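Local coordinates for protein arylmalonate decarboxylase (Bordetella bronchiseptica, PDB 3IXL) that catalyses the enantioselective decarboxylation of 2-aryl-2-methylmalonates to 2-arylpropionates, releasing carbon dioxide, at residues 8-12 / 215-220; 40-44 / 154-159; 193-197 / 210-214. The protein carries 2 engineered substitutions. All coordinates share one frame; numbering follows the deposited sequence.

Contact 1: 8-12 / 215-220; sequences TIGMI and GFWDAV
M11 of strand 8-13 and F216 of helix 211-222 meet through the methionine's methyl group, which lies over one face of the phenyl ring in a CH-pi contact. M11 CE stands 3.8 Å from the centroid of the F216 ring and 24° off its normal, shifted toward the rim on the CD2-CE2 side. M11 SD takes a more oblique place 4.2 Å from the centroid of that ring, making this a Met-aromatic contact as well. With CG anti to its carbonyl carbon (chi1 -68°) and the chain extended beyond, M11 is long and slender enough to span the gap. A219, one helical turn beyond G215, has only a small methyl, which lets the strand's side chains come close to the helix: its CB lies 3.7 Å from I9 CG2, and M11 CE touches it too. I9 uses both branches, sending CD1 to within 3.8 Å of V220 CG2, the two side chains crossing at about a right angle.

Further out, F33 meets the F216 ring edge-to-face and touches both I9 and M11. M73, a residue of the phenylacetate pocket, packs against M11 and F216, while D218 turns elsewhere, to R221, T102 and N110. The segment axes approach to 9.6 Å. The joint is apolar helix-on-sheet packing of an alpha/beta fold: the helix following the last strand of one parallel sheet covers an inner strand of the other.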
ATOM      1  N   THR A   8     -11.784   7.551 -14.088  1.00 15.92           N
ATOM      2  CA  THR A   8     -12.111   6.770 -12.906  1.00 14.39           C
ATOM      3  C   THR A   8     -10.900   5.909 -12.557  1.00 12.09           C
ATOM      4  O   THR A   8     -10.241   5.369 -13.440  1.00 11.92           O
ATOM      5  CB  THR A   8     -13.332   5.895 -13.186  1.00 14.93           C
ATOM      6  OG1 THR A   8     -14.447   6.743 -13.503  1.00 17.40           O
ATOM      7  CG2 THR A   8     -13.686   5.072 -11.997  1.00 16.12           C
ATOM      8  N   ILE A   9     -10.582   5.820 -11.270  1.00  9.54           N
ATOM      9  CA  ILE A   9      -9.495   4.949 -10.828  1.00  9.02           C
ATOM     10  C   ILE A   9     -10.098   3.723 -10.157  1.00  7.83           C
ATOM     11  O   ILE A   9     -10.888   3.857  -9.219  1.00  7.10           O
ATOM     12  CB  ILE A   9      -8.529   5.694  -9.887  1.00  9.20           C
ATOM     13  CG1 ILE A   9      -7.770   6.760 -10.688  1.00 10.72           C
ATOM     14  CG2 ILE A   9      -7.558   4.708  -9.210  1.00  9.65           C
ATOM     15  CD1 ILE A   9      -7.006   7.751  -9.850  1.00 13.54           C
ATOM     16  N   GLY A  10      -9.749   2.541 -10.655  1.00  7.12           N
ATOM     17  CA  GLY A  10     -10.294   1.299 -10.133  1.00  6.80           C
ATOM     18  C   GLY A  10      -9.367   0.634  -9.136  1.00  6.30           C
ATOM     19  O   GLY A  10      -8.141   0.614  -9.342  1.00  6.28           O
ATOM     20  N   MET A  11      -9.950   0.071  -8.080  1.00  5.66           N
ATOM     21  CA  MET A  11      -9.172  -0.549  -6.994  1.00  5.43           C
ATOM     22  C   MET A  11      -9.705  -1.919  -6.633  1.00  5.90           C
ATOM     23  O   MET A  11     -10.895  -2.072  -6.382  1.00  6.25           O
ATOM     24  CB  MET A  11      -9.170   0.368  -5.774  1.00  6.06           C
ATOM     25  CG  MET A  11      -8.383   1.631  -6.051  1.00  6.74           C
ATOM     26  SD  MET A  11      -8.269   2.740  -4.647  1.00  7.10           S
ATOM     27  CE  MET A  11      -6.849   3.719  -5.170  1.00  7.45           C
ATOM     28  N   ILE A  12      -8.822  -2.910  -6.618  1.00  5.60           N
ATOM     29  CA  ILE A  12      -9.149  -4.249  -6.146  1.00  5.55           C
ATOM     30  C   ILE A  12      -8.755  -4.298  -4.672  1.00  5.76           C
ATOM     31  O   ILE A  12      -7.588  -4.064  -4.339  1.00  5.56           O
ATOM     32  CB  ILE A  12      -8.400  -5.331  -6.949  1.00  5.65           C
ATOM     33  CG1 ILE A  12      -8.697  -5.210  -8.449  1.00  6.21           C
ATOM     34  CG2 ILE A  12      -8.791  -6.723  -6.440  1.00  5.94           C
ATOM     35  CD1 ILE A  12      -7.772  -6.044  -9.314  1.00  7.69           C
ATOM     36  N   GLY A 215      -0.677   3.704  -2.086  1.00  5.12           N
ATOM     37  CA  GLY A 215      -1.501   3.086  -3.132  1.00  4.58           C
ATOM     38  C   GLY A 215      -2.299   4.127  -3.901  1.00  4.29           C
ATOM     39  O   GLY A 215      -2.370   4.085  -5.135  1.00  5.22           O
ATOM     40  N   PHE A 216      -2.901   5.069  -3.177  1.00  4.76           N
ATOM     41  CA  PHE A 216      -3.626   6.160  -3.826  1.00  4.97           C
ATOM     42  C   PHE A 216      -2.714   7.047  -4.652  1.00  5.34           C
ATOM     43  O   PHE A 216      -3.017   7.353  -5.793  1.00  6.25           O
ATOM     44  CB  PHE A 216      -4.397   6.996  -2.797  1.00  5.52           C
ATOM     45  CG  PHE A 216      -5.684   6.364  -2.370  1.00  4.86           C
ATOM     46  CD1 PHE A 216      -5.734   5.531  -1.263  1.00  5.83           C
ATOM     47  CD2 PHE A 216      -6.843   6.566  -3.118  1.00  6.00           C
ATOM     48  CE1 PHE A 216      -6.923   4.912  -0.890  1.00  7.03           C
ATOM     49  CE2 PHE A 216      -8.043   5.957  -2.757  1.00  7.14           C
ATOM     50  CZ  PHE A 216      -8.086   5.127  -1.650  1.00  7.05           C
ATOM     51  N   TRP A 217      -1.593   7.444  -4.061  1.00  5.32           N
ATOM     52  CA  TRP A 217      -0.628   8.305  -4.734  1.00  5.76           C
ATOM     53  C   TRP A 217      -0.180   7.665  -6.049  1.00  5.55           C
ATOM     54  O   TRP A 217      -0.101   8.316  -7.093  1.00  5.93           O
ATOM     55  CB  TRP A 217       0.565   8.513  -3.792  1.00  5.97           C
ATOM     56  CG  TRP A 217       1.732   9.214  -4.415  1.00  6.76           C
ATOM     57  CD1 TRP A 217       1.901  10.560  -4.553  1.00  8.54           C
ATOM     58  CD2 TRP A 217       2.906   8.599  -4.954  1.00  9.02           C
ATOM     59  NE1 TRP A 217       3.110  10.822  -5.168  1.00  9.35           N
ATOM     60  CE2 TRP A 217       3.742   9.631  -5.424  1.00  9.06           C
ATOM     61  CE3 TRP A 217       3.325   7.271  -5.095  1.00  8.59           C
ATOM     62  CZ2 TRP A 217       4.978   9.374  -6.031  1.00 10.08           C
ATOM     63  CZ3 TRP A 217       4.551   7.018  -5.697  1.00  9.89           C
ATOM     64  CH2 TRP A 217       5.360   8.064  -6.156  1.00  9.82           C
ATOM     65  N   ASP A 218       0.101   6.372  -5.991  1.00  5.59           N
ATOM     66  CA  ASP A 218       0.631   5.632  -7.124  1.00  6.02           C
ATOM     67  C   ASP A 218      -0.420   5.417  -8.208  1.00  6.21           C
ATOM     68  O   ASP A 218      -0.105   5.487  -9.401  1.00  6.68           O
ATOM     69  CB  ASP A 218       1.170   4.296  -6.604  1.00  5.93           C
ATOM     70  CG  ASP A 218       1.639   3.378  -7.700  1.00  7.10           C
ATOM     71  OD1 ASP A 218       0.972   2.333  -7.920  1.00  7.73           O
ATOM     72  OD2 ASP A 218       2.699   3.676  -8.298  1.00  7.24           O
ATOM     73  N   ALA A 219      -1.666   5.158  -7.802  1.00  6.48           N
ATOM     74  CA  ALA A 219      -2.759   5.018  -8.764  1.00  6.43           C
ATOM     75  C   ALA A 219      -3.026   6.338  -9.479  1.00  6.61           C
ATOM     76  O   ALA A 219      -3.242   6.370 -10.694  1.00  7.30           O
ATOM     77  CB  ALA A 219      -4.015   4.532  -8.065  1.00  6.81           C
ATOM     78  N   VAL A 220      -2.985   7.434  -8.724  1.00  6.68           N
ATOM     79  CA  VAL A 220      -3.190   8.762  -9.303  1.00  8.14           C
ATOM     80  C   VAL A 220      -2.036   9.115 -10.236  1.00  8.53           C
ATOM     81  O   VAL A 220      -2.238   9.712 -11.302  1.00  8.95           O
ATOM     82  CB  VAL A 220      -3.400   9.823  -8.201  1.00  8.09           C
ATOM     83  CG1 VAL A 220      -3.399  11.223  -8.773  1.00  9.29           C
ATOM     84  CG2 VAL A 220      -4.703   9.551  -7.466  1.00  9.31           C
TER

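Contact 2: 40-44 / 154-159; sequences LGSVT and TGVEAM. With SO4 (sulfate ion), chain B.
V43, the centre of an inverse gamma turn, meets the start of helix 156-160 through both its backbone and its branched side chain. Its N-H gives a nearly straight hydrogen bond to T154 O, 2.8 Å from V43 N, in the carbonyl plane and on a lone pair. Beyond the backbone, V43 CB lies 3.6 Å from that same T154 O and 3.9 Å from M159 CE. CG1 is anti to the backbone N (chi1 -174°) and brushes M159 CE. The other branch does more: V43 CG2 lies 3.4 Å from T154 O, 3.8 Å from M159 CE, tip to tip, and 4.1 Å from V156 CG2. A beta-branched residue suits this place because CG2 can reach both helix residues while CG1 adds a second contact to M159. V156 lines the phenylacetate pocket, and V43 touches it.

T44 and T154 bring their methyls together, T44 CG2 lying 3.6 Å from T154 CG2. A water accepts from V156 N and donates to G41 O, linking the backbones a second time. T44, the N-cap of helix 45-51, caps G47 N with its hydroxyl and also donates to S42 OG; that serine donates in turn to a sulfate ion, probably from the crystallisation liquor, S42 OG lying 3.0 Å from its O2.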
ATOM      1  N   LEU A  40     -10.982 -11.510   0.998  1.00 10.39           N
ATOM      2  CA  LEU A  40      -9.855 -12.101   1.720  1.00 10.54           C
ATOM      3  C   LEU A  40     -10.260 -12.480   3.140  1.00 11.15           C
ATOM      4  O   LEU A  40     -10.891 -11.685   3.836  1.00 11.98           O
ATOM      5  CB  LEU A  40      -8.678 -11.109   1.760  1.00 10.41           C
ATOM      6  CG  LEU A  40      -7.403 -11.527   2.500  1.00 10.11           C
ATOM      7  CD1 LEU A  40      -6.720 -12.690   1.779  1.00  9.71           C
ATOM      8  CD2 LEU A  40      -6.453 -10.351   2.628  1.00 10.62           C
ATOM      9  N   GLY A  41      -9.884 -13.688   3.561  1.00 11.13           N
ATOM     10  CA  GLY A  41     -10.288 -14.211   4.868  1.00 11.32           C
ATOM     11  C   GLY A  41      -9.359 -13.909   6.033  1.00 11.65           C
ATOM     12  O   GLY A  41      -9.801 -13.807   7.179  1.00 13.08           O
ATOM     13  N   SER A  42      -8.068 -13.799   5.744  1.00 11.50           N
ATOM     14  CA  SER A  42      -7.060 -13.459   6.734  1.00 10.90           C
ATOM     15  C   SER A  42      -5.846 -12.921   5.997  1.00 10.08           C
ATOM     16  O   SER A  42      -5.602 -13.273   4.833  1.00  9.83           O
ATOM     17  CB  SER A  42      -6.669 -14.684   7.557  1.00 11.43           C
ATOM     18  OG  SER A  42      -6.032 -15.644   6.737  1.00 13.46           O
ATOM     19  N   VAL A  43      -5.080 -12.083   6.686  1.00  8.74           N
ATOM     20  CA  VAL A  43      -3.877 -11.494   6.117  1.00  8.34           C
ATOM     21  C   VAL A  43      -2.732 -12.476   6.393  1.00  8.48           C
ATOM     22  O   VAL A  43      -1.875 -12.250   7.237  1.00  8.16           O
ATOM     23  CB  VAL A  43      -3.639 -10.057   6.671  1.00  8.36           C
ATOM     24  CG1 VAL A  43      -2.478  -9.390   5.963  1.00  9.11           C
ATOM     25  CG2 VAL A  43      -4.924  -9.209   6.536  1.00  8.77           C
ATOM     26  N   THR A  44      -2.774 -13.598   5.677  1.00  8.60           N
ATOM     27  CA  THR A  44      -1.797 -14.672   5.790  1.00  9.25           C
ATOM     28  C   THR A  44      -1.656 -15.280   4.394  1.00  9.31           C
ATOM     29  O   THR A  44      -2.590 -15.190   3.598  1.00  9.04           O
ATOM     30  CB  THR A  44      -2.278 -15.817   6.727  1.00  9.36           C
ATOM     31  OG1 THR A  44      -3.474 -16.394   6.205  1.00  9.69           O
ATOM     32  CG2 THR A  44      -2.527 -15.347   8.157  1.00 10.41           C
ATOM     33  N   THR A 154      -3.839 -10.564  11.909  1.00  8.59           N
ATOM     34  CA  THR A 154      -4.248 -11.187  10.647  1.00  9.15           C
ATOM     35  C   THR A 154      -5.669 -10.861  10.222  1.00 10.00           C
ATOM     36  O   THR A 154      -6.053 -11.187   9.109  1.00 10.15           O
ATOM     37  CB  THR A 154      -4.093 -12.720  10.641  1.00  9.14           C
ATOM     38  OG1 THR A 154      -4.977 -13.300  11.608  1.00  9.71           O
ATOM     39  CG2 THR A 154      -2.647 -13.100  10.908  1.00  9.12           C
ATOM     40  N   GLY A 155      -6.446 -10.223  11.093  1.00 10.72           N
ATOM     41  CA  GLY A 155      -7.825  -9.883  10.747  1.00 12.40           C
ATOM     42  C   GLY A 155      -7.906  -8.567   9.999  1.00 13.80           C
ATOM     43  O   GLY A 155      -7.287  -7.588  10.402  1.00 14.47           O
ATOM     44  N   VAL A 156      -8.683  -8.539   8.919  1.00 15.62           N
ATOM     45  CA  VAL A 156      -8.867  -7.308   8.141  1.00 17.50           C
ATOM     46  C   VAL A 156      -9.517  -6.196   8.978  1.00 18.30           C
ATOM     47  O   VAL A 156      -8.999  -5.076   9.047  1.00 18.72           O
ATOM     48  CB  VAL A 156      -9.680  -7.571   6.848  1.00 17.88           C
ATOM     49  CG1 VAL A 156     -10.098  -6.260   6.184  1.00 18.61           C
ATOM     50  CG2 VAL A 156      -8.880  -8.425   5.879  1.00 18.36           C
ATOM     51  N   GLU A 157     -10.644  -6.506   9.617  1.00 19.17           N
ATOM     52  CA  GLU A 157     -11.335  -5.539  10.484  1.00 19.84           C
ATOM     53  C   GLU A 157     -10.493  -5.074  11.672  1.00 19.29           C
ATOM     54  O   GLU A 157     -10.545  -3.899  12.062  1.00 19.65           O
ATOM     55  CB  GLU A 157     -12.674  -6.101  10.982  1.00 20.34           C
ATOM     56  CG  GLU A 157     -13.899  -5.577  10.249  1.00 23.80           C
ATOM     57  CD  GLU A 157     -13.746  -5.594   8.742  1.00 27.46           C
ATOM     58  OE1 GLU A 157     -13.567  -6.692   8.165  1.00 29.94           O
ATOM     59  OE2 GLU A 157     -13.809  -4.503   8.138  1.00 29.56           O
ATOM     60  N   ALA A 158      -9.716  -5.993  12.243  1.00 18.04           N
ATOM     61  CA  ALA A 158      -8.865  -5.674  13.380  1.00 17.11           C
ATOM     62  C   ALA A 158      -7.854  -4.582  13.026  1.00 16.38           C
ATOM     63  O   ALA A 158      -7.530  -3.734  13.859  1.00 16.16           O
ATOM     64  CB  ALA A 158      -8.153  -6.922  13.891  1.00 17.31           C
ATOM     65  N   MET A 159      -7.362  -4.595  11.791  1.00 15.49           N
ATOM     66  CA  MET A 159      -6.382  -3.588  11.386  1.00 14.85           C
ATOM     67  C   MET A 159      -6.978  -2.176  11.348  1.00 14.08           C
ATOM     68  O   MET A 159      -6.312  -1.210  11.732  1.00 13.15           O
ATOM     69  CB  MET A 159      -5.717  -3.960  10.061  1.00 15.31           C
ATOM     70  CG  MET A 159      -4.572  -4.971  10.211  1.00 14.24           C
ATOM     71  SD  MET A 159      -4.069  -5.548   8.609  1.00 17.64           S
ATOM     72  CE  MET A 159      -3.139  -6.996   9.065  1.00 14.39           C
TER
HETATM   73  S   SO4 B6000      -8.442 -18.403   8.792  1.00 34.60           S
HETATM   74  O1  SO4 B6000      -8.858 -17.286   9.642  1.00 35.71           O
HETATM   75  O2  SO4 B6000      -7.823 -17.873   7.579  1.00 35.62           O
HETATM   76  O3  SO4 B6000      -7.468 -19.229   9.505  1.00 33.96           O
HETATM   77  O4  SO4 B6000      -9.608 -19.217   8.451  1.00 34.79           O
HETATM   78  O   HOH W   1     -10.333 -10.950   8.389  1.00 21.96           O

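Contact 3: 193-197 / 210-214; sequences TLDAI and SSSPA
The hydroxyls of T193 and S210 share the shortest polar bond of this contact, T193 OG1 lying 2.7 Å from S210 OG; either could be the donor. Small hydroxyl side chains suit the spot, since each can give one hydrogen bond and also accept while filling little space. T193 OG1 occupies the position between backbone N and carbonyl carbon (chi1 66°), which brings it up against the serine. S210 OG, anti to its own backbone N, sits beside both the CB and the CG2 of T193. Although S210 stands at the N-cap of helix 211-222, its side chain makes no capping bond; its carbonyl accepts from A214 N and closes the first helical turn.

P213 lies against this polar pair and against the apolar side chains next to it. The proline's CG rests on both the hydroxyl of T193, 3.5 Å from T193 OG1, and a methyl of L194, 3.6 Å from L194 CD2, with I197 CD1 close by at 3.9 Å from P213 CG. L194 and I197 run alongside the ring, each pointing the opposite way to it. Proline fits the first turn of a helix, where its missing N-H costs no intrahelical hydrogen bond. I197 also lays CD1 3.6 Å from S210 CB, covering the serine's carbon, and its own N-H bonds to T193 O.

L186 of strand 183-187 touches T193 and S210, and helix 23-27 packs on L194 and P213. S211, which touches nothing in 193-197, shares its hydroxyl with T75 OG1 and with the backbone N of S188, an engineered residue; both belong to the ligand pocket.

Every touching residue is buried, so the two hydroxyls satisfy one another within a hydrocarbon setting, while the carbons of L194, I197 and P213 pack round them.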
ATOM      1  N   THR A 193      -3.886   5.412   8.627  1.00  6.94           N
ATOM      2  CA  THR A 193      -2.591   5.992   8.960  1.00  6.75           C
ATOM      3  C   THR A 193      -2.453   7.484   8.677  1.00  6.76           C
ATOM      4  O   THR A 193      -1.398   8.054   8.947  1.00  6.77           O
ATOM      5  CB  THR A 193      -1.463   5.302   8.162  1.00  6.84           C
ATOM      6  OG1 THR A 193      -1.622   5.575   6.760  1.00  6.43           O
ATOM      7  CG2 THR A 193      -1.478   3.791   8.394  1.00  6.82           C
ATOM      8  N   LEU A 194      -3.488   8.112   8.115  1.00  7.14           N
ATOM      9  CA  LEU A 194      -3.318   9.483   7.620  1.00  7.52           C
ATOM     10  C   LEU A 194      -2.924  10.509   8.681  1.00  8.23           C
ATOM     11  O   LEU A 194      -2.180  11.443   8.383  1.00  9.04           O
ATOM     12  CB  LEU A 194      -4.551   9.954   6.833  1.00  7.39           C
ATOM     13  CG  LEU A 194      -4.736   9.358   5.431  1.00  7.97           C
ATOM     14  CD1 LEU A 194      -6.022   9.873   4.825  1.00  8.20           C
ATOM     15  CD2 LEU A 194      -3.571   9.678   4.524  1.00  9.24           C
ATOM     16  N   ASP A 195      -3.419  10.354   9.905  1.00  8.17           N
ATOM     17  CA  ASP A 195      -3.055  11.290  10.975  1.00  9.07           C
ATOM     18  C   ASP A 195      -1.712  10.930  11.609  1.00  8.86           C
ATOM     19  O   ASP A 195      -1.043  11.790  12.188  1.00  9.90           O
ATOM     20  CB  ASP A 195      -4.153  11.357  12.035  1.00  9.64           C
ATOM     21  CG  ASP A 195      -5.412  12.049  11.540  1.00 12.90           C
ATOM     22  OD1 ASP A 195      -5.329  12.880  10.614  1.00 17.04           O
ATOM     23  OD2 ASP A 195      -6.490  11.765  12.093  1.00 16.98           O
ATOM     24  N   ALA A 196      -1.302   9.671  11.468  1.00  7.74           N
ATOM     25  CA  ALA A 196      -0.019   9.222  12.021  1.00  7.33           C
ATOM     26  C   ALA A 196       1.174   9.740  11.235  1.00  7.25           C
ATOM     27  O   ALA A 196       2.190  10.138  11.822  1.00  7.64           O
ATOM     28  CB  ALA A 196       0.028   7.698  12.111  1.00  7.65           C
ATOM     29  N   ILE A 197       1.061   9.726   9.909  1.00  7.46           N
ATOM     30  CA  ILE A 197       2.187  10.054   9.030  1.00  8.18           C
ATOM     31  C   ILE A 197       2.837  11.420   9.323  1.00  8.36           C
ATOM     32  O   ILE A 197       4.040  11.467   9.573  1.00  8.35           O
ATOM     33  CB  ILE A 197       1.815   9.933   7.526  1.00  8.19           C
ATOM     34  CG1 ILE A 197       1.426   8.491   7.180  1.00  9.18           C
ATOM     35  CG2 ILE A 197       2.975  10.410   6.638  1.00  9.03           C
ATOM     36  CD1 ILE A 197       0.639   8.395   5.870  1.00 10.19           C
ATOM     37  N   SER A 210       3.395   4.927   3.625  1.00  5.85           N
ATOM     38  CA  SER A 210       2.355   4.099   4.223  1.00  6.01           C
ATOM     39  C   SER A 210       1.572   3.422   3.104  1.00  5.80           C
ATOM     40  O   SER A 210       1.244   4.069   2.107  1.00  5.60           O
ATOM     41  CB  SER A 210       1.438   4.963   5.089  1.00  6.30           C
ATOM     42  OG  SER A 210       0.407   4.185   5.659  1.00  7.77           O
ATOM     43  N   SER A 211       1.257   2.140   3.282  1.00  5.44           N
ATOM     44  CA  SER A 211       0.608   1.333   2.227  1.00  5.81           C
ATOM     45  C   SER A 211      -0.609   1.980   1.545  1.00  5.42           C
ATOM     46  O   SER A 211      -0.620   2.141   0.323  1.00  5.52           O
ATOM     47  CB  SER A 211       0.181  -0.030   2.784  1.00  6.65           C
ATOM     48  OG  SER A 211       1.284  -0.866   3.015  1.00  7.08           O
ATOM     49  N   SER A 212      -1.645   2.294   2.313  1.00  5.65           N
ATOM     50  CA  SER A 212      -2.882   2.784   1.699  1.00  6.30           C
ATOM     51  C   SER A 212      -2.668   4.131   0.990  1.00  6.13           C
ATOM     52  O   SER A 212      -2.959   4.267  -0.195  1.00  5.97           O
ATOM     53  CB  SER A 212      -4.021   2.828   2.712  1.00  6.73           C
ATOM     54  OG  SER A 212      -5.237   3.150   2.072  1.00 10.13           O
ATOM     55  N   PRO A 213      -2.137   5.139   1.706  1.00  5.51           N
ATOM     56  CA  PRO A 213      -1.887   6.414   1.039  1.00  5.72           C
ATOM     57  C   PRO A 213      -0.957   6.279  -0.176  1.00  5.64           C
ATOM     58  O   PRO A 213      -1.224   6.883  -1.216  1.00  6.26           O
ATOM     59  CB  PRO A 213      -1.270   7.273   2.152  1.00  5.94           C
ATOM     60  CG  PRO A 213      -1.835   6.666   3.412  1.00  6.78           C
ATOM     61  CD  PRO A 213      -1.805   5.202   3.144  1.00  6.10           C
ATOM     62  N   ALA A 214       0.103   5.478  -0.074  1.00  5.30           N
ATOM     63  CA  ALA A 214       0.988   5.277  -1.230  1.00  5.22           C
ATOM     64  C   ALA A 214       0.229   4.636  -2.390  1.00  5.05           C
ATOM     65  O   ALA A 214       0.453   4.998  -3.541  1.00  5.67           O
ATOM     66  CB  ALA A 214       2.198   4.429  -0.856  1.00  5.52           C
TER

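How the contacts relate
Contacts 1 and 3 divide helix 211-222 between them: 211-214 is its first turn, with S210 as N-cap, and 215-220 follows directly, so one helix meets residues 193-197 beside the second sheet and then strand 8-12 of the first. Their centres are 14 Å apart. Contact 2 is separate, its centre about 21 Å from that of contact 1 and 18 Å from that of contact 3, with nearest atoms about 9 and 8 Å away. The bound phenylacetate lies closest to contact 2, where the V156 side chain comes within about 4 Å. G215 of contact 1 and the S210 side chain of contact 3 are each about 9 Å from the ligand, too far to touch it.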